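Local coordinates for protein transcriptional activator of comK gene (Bacillus halodurans, PDB 2HQB) that probably serves as a membrane-anchored lipoprotein of the BMP family, with a substrate-binding-protein fold, that promotes expression of the competence gene comK, at residues Y77-H82 against E100-L105; M112-G117 against F144-K149; F206-V211 against T221-T226. All coordinates share one frame; numbering follows the deposited sequence.

Contact 1 (Y77-H82 against E100-L105); sequences YFSTIH and ENITSL
His82 and Ile102 bring the backbones nearest, their CA atoms 6.7 Å apart, where the turn leaving helix 73-79 passes the start of strand 102-107. The contact packs the C-terminal end of a helix, and the turn after it, on the parallel sheet of an alpha/beta lobe. The polar part belongs to Asn101, whose short amide can donate to His82 O and, weakly, to Tyr85 O and Val88 O. Its ND2 lies 2.7 Å from His82 O, in the carbonyl plane and nearly in its own amide plane, with an N-H...O angle of 159°. OD1 lies at the edge of the His82 ring, 3.0 Å from CD2, with amide and ring planes 42° apart. The imidazole is held in part by its own turn, ND1 donating to Ser79 O from above that carbonyl's plane. Ile102, a beta-branched residue at home in a strand, supplies the apolar part: with CG1 swung anti to the backbone N (chi1 -164°), its CD1 meets Phe78 CB at 3.6 Å and also touches His82 CB and Ser79. Replacing Asn101 by an alanine would probably leave His82 O without this donor and the turn less firmly tied. Asn101 and Thr103 bond through their backbones to Phe90 of strand 89-93; on the other side, Ile102 bonds to Gly249, at the start of strand 249-253. Phe78 packs against Ile56 of helix 49-61 and the Phe90 ring.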
# COMPACT_ATOMS: atom_id res chain seq x y z
N TYR A 77 19.23 2.73 -7.34
CA TYR A 77 20.03 3.91 -7.03
C TYR A 77 20.96 3.61 -5.85
O TYR A 77 22.14 3.95 -5.89
CB TYR A 77 19.14 5.08 -6.61
CG TYR A 77 18.22 5.68 -7.65
CD1 TYR A 77 17.13 6.44 -7.25
CD2 TYR A 77 18.45 5.54 -9.01
CE1 TYR A 77 16.31 7.05 -8.16
CE2 TYR A 77 17.61 6.16 -9.94
CZ TYR A 77 16.54 6.90 -9.50
OH TYR A 77 15.71 7.54 -10.38
N PHE A 78 20.42 2.99 -4.81
CA PHE A 78 21.19 2.66 -3.62
C PHE A 78 22.18 1.55 -3.89
O PHE A 78 23.23 1.47 -3.25
CB PHE A 78 20.26 2.21 -2.49
CG PHE A 78 19.39 3.28 -1.96
CD1 PHE A 78 18.27 2.97 -1.22
CD2 PHE A 78 19.68 4.61 -2.18
CE1 PHE A 78 17.44 3.96 -0.71
CE2 PHE A 78 18.87 5.61 -1.69
CZ PHE A 78 17.75 5.29 -0.95
N SER A 79 21.85 0.67 -4.83
CA SER A 79 22.74 -0.44 -5.10
C SER A 79 24.03 -0.04 -5.77
O SER A 79 25.07 -0.68 -5.58
CB SER A 79 22.02 -1.47 -5.96
OG SER A 79 20.99 -2.07 -5.20
N THR A 80 23.98 1.03 -6.55
CA THR A 80 25.16 1.48 -7.25
C THR A 80 25.95 2.42 -6.38
O THR A 80 26.83 3.13 -6.86
CB THR A 80 24.76 2.21 -8.58
OG1 THR A 80 23.66 3.10 -8.35
CG2 THR A 80 24.39 1.18 -9.64
N ILE A 81 25.67 2.42 -5.08
CA ILE A 81 26.37 3.34 -4.21
C ILE A 81 26.49 2.87 -2.75
O ILE A 81 27.26 3.45 -1.98
CB ILE A 81 25.66 4.73 -4.31
CG1 ILE A 81 26.67 5.84 -4.19
CG2 ILE A 81 24.55 4.86 -3.26
CD1 ILE A 81 26.07 7.24 -4.17
N HIS A 82 25.78 1.80 -2.37
CA HIS A 82 25.78 1.36 -0.98
C HIS A 82 27.09 0.81 -0.48
O HIS A 82 27.22 0.53 0.72
CB HIS A 82 24.73 0.30 -0.74
CG HIS A 82 25.15 -1.07 -1.15
ND1 HIS A 82 25.46 -1.39 -2.46
CD2 HIS A 82 25.32 -2.21 -0.44
CE1 HIS A 82 25.78 -2.67 -2.54
NE2 HIS A 82 25.71 -3.19 -1.32
N GLU A 100 24.80 -5.73 2.71
CA GLU A 100 24.68 -5.65 4.13
C GLU A 100 24.09 -4.37 4.64
O GLU A 100 23.24 -4.42 5.51
CB GLU A 100 26.01 -5.92 4.79
CG GLU A 100 26.18 -7.37 5.20
CD GLU A 100 26.49 -7.50 6.68
OE1 GLU A 100 27.53 -6.94 7.11
OE2 GLU A 100 25.69 -8.14 7.42
N ASN A 101 24.48 -3.21 4.13
CA ASN A 101 23.88 -1.97 4.65
C ASN A 101 22.75 -1.47 3.73
O ASN A 101 22.53 -0.27 3.59
CB ASN A 101 24.95 -0.92 4.74
CG ASN A 101 25.52 -0.63 3.42
OD1 ASN A 101 25.37 -1.44 2.51
ND2 ASN A 101 26.20 0.51 3.27
N ILE A 102 22.04 -2.42 3.12
CA ILE A 102 20.96 -2.11 2.20
C ILE A 102 19.81 -3.07 2.45
O ILE A 102 20.03 -4.27 2.58
CB ILE A 102 21.50 -2.19 0.75
CG1 ILE A 102 20.54 -1.50 -0.21
CG2 ILE A 102 21.71 -3.61 0.33
CD1 ILE A 102 21.26 -1.08 -1.51
N THR A 103 18.60 -2.53 2.54
CA THR A 103 17.38 -3.29 2.77
C THR A 103 16.28 -2.86 1.78
O THR A 103 16.44 -1.87 1.05
CB THR A 103 16.89 -3.00 4.19
OG1 THR A 103 17.91 -3.38 5.11
CG2 THR A 103 15.59 -3.77 4.52
N SER A 104 15.18 -3.62 1.71
CA SER A 104 14.06 -3.25 0.84
C SER A 104 12.78 -3.67 1.53
O SER A 104 12.70 -4.71 2.17
CB SER A 104 14.13 -3.90 -0.55
OG SER A 104 13.57 -5.20 -0.55
N LEU A 105 11.77 -2.83 1.41
CA LEU A 105 10.52 -3.10 2.07
C LEU A 105 9.42 -3.43 1.06
O LEU A 105 9.34 -2.79 -0.00
CB LEU A 105 10.13 -1.86 2.88
CG LEU A 105 11.25 -1.39 3.80
CD1 LEU A 105 10.87 -0.08 4.42
CD2 LEU A 105 11.47 -2.43 4.89

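Contact 2 (M112-G117 against F144-K149); sequences MGYFGG and FVDGAK
Tyr114 and Phe144 each present a ring face to a glycine of the other helix. Gly147 CA lies over one face of the Tyr114 ring, 4.0 Å from its centroid and 16° off the normal; Asp146 CB lies at the ring edge in a contact modelled too close to be trusted. Gly117 CA sits over one face of Phe144, 3.9 Å from the ring centroid. These are CH-pi contacts in a GxxxG-type helix pair, with Gly113 and Gly117 one turn apart on helix 110-122. The axes of segments 112-117 and 144-149 approach to 6.4 Å and cross at -34°. Glycine suits such closeness: a CB on Gly117 would clash with Phe144 O, and one on Gly147 with Tyr114 O. Both aromatic residues hold CG anti to the backbone N, which lays Tyr114 alongside residues 146-147 and turns Phe144 toward strand 128-133, where it packs on Val129 and Val131; its ring also stacks with Tyr186. Asp146 OD2 is hydrogen-bonded elsewhere, to Tyr110 OH. The pair belongs to the helical layer on the mixed sheet of a fold like that of the periplasmic binding proteins, with Met112 of helix 110-122 against strand 222-228. No hydrogen bond links the segments, but CA-H...O contacts do: Phe144 CA lies 3.1 Å from Gly113 O, and Gly147 CA lies 3.5 Å from Tyr114 O.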
# COMPACT_ATOMS: atom_id res chain seq x y z
N MSE A 112 -4.86 -8.82 2.25
CA MSE A 112 -5.76 -7.69 2.32
C MSE A 112 -6.79 -7.67 1.21
O MSE A 112 -7.91 -7.26 1.43
CB MSE A 112 -4.97 -6.37 2.32
CG MSE A 112 -4.57 -5.82 0.95
SE MSE A 112 -3.42 -4.21 1.12
CE MSE A 112 -3.11 -3.93 -0.77
N GLY A 113 -6.42 -8.12 0.02
CA GLY A 113 -7.37 -8.10 -1.08
C GLY A 113 -8.47 -9.11 -0.88
O GLY A 113 -9.63 -8.88 -1.22
N TYR A 114 -8.08 -10.24 -0.32
CA TYR A 114 -9.00 -11.32 -0.07
C TYR A 114 -10.07 -10.83 0.88
O TYR A 114 -11.24 -10.71 0.52
CB TYR A 114 -8.20 -12.47 0.52
CG TYR A 114 -8.92 -13.79 0.56
CD1 TYR A 114 -9.02 -14.61 -0.57
CD2 TYR A 114 -9.49 -14.24 1.75
CE1 TYR A 114 -9.65 -15.83 -0.51
CE2 TYR A 114 -10.12 -15.46 1.82
CZ TYR A 114 -10.19 -16.25 0.70
OH TYR A 114 -10.79 -17.48 0.82
N PHE A 115 -9.68 -10.53 2.11
CA PHE A 115 -10.61 -10.04 3.12
C PHE A 115 -11.46 -8.87 2.63
O PHE A 115 -12.63 -8.76 3.01
CB PHE A 115 -9.85 -9.63 4.38
CG PHE A 115 -9.05 -10.72 4.95
CD1 PHE A 115 -9.66 -11.89 5.36
CD2 PHE A 115 -7.67 -10.64 4.98
CE1 PHE A 115 -8.93 -12.96 5.79
CE2 PHE A 115 -6.92 -11.71 5.41
CZ PHE A 115 -7.56 -12.88 5.81
N GLY A 116 -10.85 -7.99 1.83
CA GLY A 116 -11.55 -6.85 1.28
C GLY A 116 -12.62 -7.37 0.32
O GLY A 116 -13.75 -6.87 0.30
N GLY A 117 -12.24 -8.37 -0.47
CA GLY A 117 -13.17 -8.98 -1.40
C GLY A 117 -14.32 -9.69 -0.68
O GLY A 117 -15.42 -9.82 -1.24
N PHE A 144 -8.53 -10.62 -4.09
CA PHE A 144 -9.84 -9.99 -4.10
C PHE A 144 -10.89 -10.92 -4.67
O PHE A 144 -11.93 -11.12 -4.08
CB PHE A 144 -9.84 -8.72 -4.95
CG PHE A 144 -11.11 -7.93 -4.85
CD1 PHE A 144 -11.31 -7.02 -3.80
CD2 PHE A 144 -12.12 -8.07 -5.82
CE1 PHE A 144 -12.50 -6.24 -3.72
CE2 PHE A 144 -13.31 -7.31 -5.76
CZ PHE A 144 -13.50 -6.38 -4.70
N VAL A 145 -10.60 -11.45 -5.84
CA VAL A 145 -11.46 -12.40 -6.55
C VAL A 145 -11.74 -13.61 -5.65
O VAL A 145 -12.89 -14.06 -5.50
CB VAL A 145 -10.74 -12.85 -7.84
CG1 VAL A 145 -11.05 -14.29 -8.16
CG2 VAL A 145 -11.11 -11.93 -8.98
N ASP A 146 -10.68 -14.13 -5.03
CA ASP A 146 -10.83 -15.27 -4.15
C ASP A 146 -11.75 -14.94 -2.98
O ASP A 146 -12.51 -15.79 -2.53
CB ASP A 146 -9.47 -15.75 -3.65
CG ASP A 146 -8.58 -16.26 -4.78
OD1 ASP A 146 -9.10 -16.60 -5.87
OD2 ASP A 146 -7.35 -16.33 -4.58
N GLY A 147 -11.71 -13.71 -2.48
CA GLY A 147 -12.59 -13.35 -1.38
C GLY A 147 -14.04 -13.32 -1.88
O GLY A 147 -14.95 -13.83 -1.23
N ALA A 148 -14.27 -12.73 -3.04
CA ALA A 148 -15.62 -12.66 -3.56
C ALA A 148 -16.07 -14.03 -4.04
O ALA A 148 -17.16 -14.19 -4.58
CB ALA A 148 -15.71 -11.65 -4.69
N LYS A 149 -15.20 -15.03 -3.87
CA LYS A 149 -15.57 -16.40 -4.25
C LYS A 149 -15.75 -17.10 -2.92
O LYS A 149 -16.78 -17.70 -2.67
CB LYS A 149 -14.47 -17.09 -5.05
CG LYS A 149 -14.86 -18.45 -5.62
CD LYS A 149 -13.59 -19.31 -5.78
CE LYS A 149 -13.81 -20.63 -6.53
NZ LYS A 149 -13.50 -20.50 -7.98

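Contact 3 (F206-V211 against T221-T226)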
# COMPACT_ATOMS: atom_id res chain seq x y z
N PHE A 206 -21.02 0.94 -4.14
CA PHE A 206 -20.08 0.74 -3.02
C PHE A 206 -18.63 0.55 -3.48
O PHE A 206 -18.37 -0.04 -4.52
CB PHE A 206 -20.49 -0.49 -2.21
CG PHE A 206 -21.69 -0.27 -1.35
CD1 PHE A 206 -22.54 -1.33 -1.04
CD2 PHE A 206 -21.96 0.98 -0.81
CE1 PHE A 206 -23.63 -1.14 -0.20
CE2 PHE A 206 -23.05 1.17 0.03
CZ PHE A 206 -23.88 0.11 0.33
N ALA A 207 -17.68 1.07 -2.72
CA ALA A 207 -16.30 0.87 -3.10
C ALA A 207 -15.49 0.32 -1.94
O ALA A 207 -15.97 0.28 -0.81
CB ALA A 207 -15.72 2.16 -3.59
N ILE A 208 -14.28 -0.15 -2.24
CA ILE A 208 -13.34 -0.62 -1.21
C ILE A 208 -12.12 0.33 -1.26
O ILE A 208 -11.54 0.54 -2.32
CB ILE A 208 -12.81 -2.07 -1.46
CG1 ILE A 208 -13.95 -3.09 -1.40
CG2 ILE A 208 -11.79 -2.43 -0.37
CD1 ILE A 208 -14.71 -3.08 -0.12
N GLY A 209 -11.77 0.91 -0.11
CA GLY A 209 -10.62 1.81 -0.06
C GLY A 209 -9.28 1.16 -0.42
O GLY A 209 -9.07 -0.04 -0.22
N TYR A 210 -8.37 1.96 -0.95
CA TYR A 210 -7.06 1.47 -1.36
C TYR A 210 -5.88 2.16 -0.68
O TYR A 210 -5.73 3.37 -0.77
CB TYR A 210 -6.90 1.62 -2.88
CG TYR A 210 -5.73 0.84 -3.41
CD1 TYR A 210 -5.72 -0.57 -3.33
CD2 TYR A 210 -4.62 1.49 -3.98
CE1 TYR A 210 -4.66 -1.31 -3.81
CE2 TYR A 210 -3.53 0.75 -4.46
CZ TYR A 210 -3.56 -0.66 -4.37
OH TYR A 210 -2.49 -1.44 -4.81
N VAL A 211 -5.03 1.36 -0.02
CA VAL A 211 -3.82 1.84 0.66
C VAL A 211 -4.05 2.85 1.78
O VAL A 211 -3.18 3.04 2.60
CB VAL A 211 -2.81 2.40 -0.36
CG1 VAL A 211 -1.58 2.88 0.32
CG2 VAL A 211 -2.43 1.30 -1.36
N THR A 221 -19.87 5.06 1.54
CA THR A 221 -19.74 4.47 0.21
C THR A 221 -18.55 3.50 0.32
O THR A 221 -18.44 2.50 -0.41
CB THR A 221 -19.35 5.51 -0.82
OG1 THR A 221 -20.50 6.23 -1.22
CG2 THR A 221 -18.73 4.87 -2.03
N ILE A 222 -17.66 3.84 1.25
CA ILE A 222 -16.46 3.07 1.51
C ILE A 222 -16.78 2.00 2.53
O ILE A 222 -16.73 2.25 3.73
CB ILE A 222 -15.35 4.01 2.01
CG1 ILE A 222 -15.12 5.11 0.97
CG2 ILE A 222 -14.06 3.26 2.20
CD1 ILE A 222 -14.65 4.62 -0.40
N LEU A 223 -17.15 0.82 2.03
CA LEU A 223 -17.49 -0.34 2.84
C LEU A 223 -16.34 -0.59 3.79
O LEU A 223 -16.53 -0.81 4.99
CB LEU A 223 -17.65 -1.55 1.93
CG LEU A 223 -18.58 -1.27 0.75
CD1 LEU A 223 -18.64 -2.47 -0.18
CD2 LEU A 223 -19.97 -0.92 1.29
N THR A 224 -15.15 -0.57 3.21
CA THR A 224 -13.90 -0.76 3.94
C THR A 224 -12.72 -0.39 3.04
O THR A 224 -12.90 -0.08 1.86
CB THR A 224 -13.78 -2.22 4.46
OG1 THR A 224 -14.55 -2.31 5.65
CG2 THR A 224 -12.35 -2.64 4.78
N SER A 225 -11.52 -0.43 3.61
CA SER A 225 -10.33 -0.09 2.87
C SER A 225 -9.23 -1.10 3.15
O SER A 225 -9.09 -1.56 4.29
CB SER A 225 -9.91 1.32 3.28
OG SER A 225 -11.01 2.00 3.87
N THR A 226 -8.47 -1.46 2.12
CA THR A 226 -7.34 -2.36 2.27
C THR A 226 -6.13 -1.44 2.60
O THR A 226 -5.44 -0.95 1.73
CB THR A 226 -7.11 -3.26 0.97
OG1 THR A 226 -6.91 -2.45 -0.20
CG2 THR A 226 -8.33 -4.13 0.72
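Ala207 N donates to Thr221 O at 2.8 Å, the first rung between two neighbouring parallel strands of the mixed sheet, which has a beta bulge at Leu223. Two steps along strand 206-211, from Ala207 to Gly209, face three from Ile222 to Ser225, and Leu223 takes up the extra residue with helix-like backbone angles. Its N still reaches Ala207 O, at 3.1 Å. Beyond the bulge Gly209 N bonds to Thr224 O, and Gly209 O accepts Thr226 N at 2.8 Å; a weak bond from Val211 N to Thr226 O follows. On their other sides, Phe206 and Ile208 pair by backbone bonds with Phe185 of strand 184-186, and Ser225 with Gly263. Thr226 OG1 is hydrogen-bonded to Tyr186 OH and lies close to Gly209 O as well. Thr224 OG1 turns back to Leu223 O at 2.6 Å, and Ser225 OG is satisfied by Asp213 O. Gly209 lets the chains close in, since a CB there would meet Ser225 CB. Apolar contacts add to the bonds: Ile208 CD1 packs on Leu223 CB, and Leu223 CG, anti to its carbonyl carbon (chi1 -50°), carries CD2 over one face of the Phe206 ring, 3.5 Å from its centroid.

How the contacts relate
The contacts follow one another along the chain, contact 1 closing before contact 2 opens and contact 2 before contact 3. Contact 1 belongs to the all-parallel sheet and its helices. Contact 3 is within the mixed sheet on the opposite side of the chain's centre, and contact 2 is in the helices packed on it; each has its centre about 34 Å from that of contact 1. Strand 102-107 is followed by helix 110-122, one of the chain's passages between the two halves. Contacts 2 and 3 have centres about 12 Å apart and touch: Gly116 and Phe144 pack against Ile208, and Met112 (a selenomethionine) against Thr226. This layout is consistent with the two-lobed periplasmic-binding-protein fold.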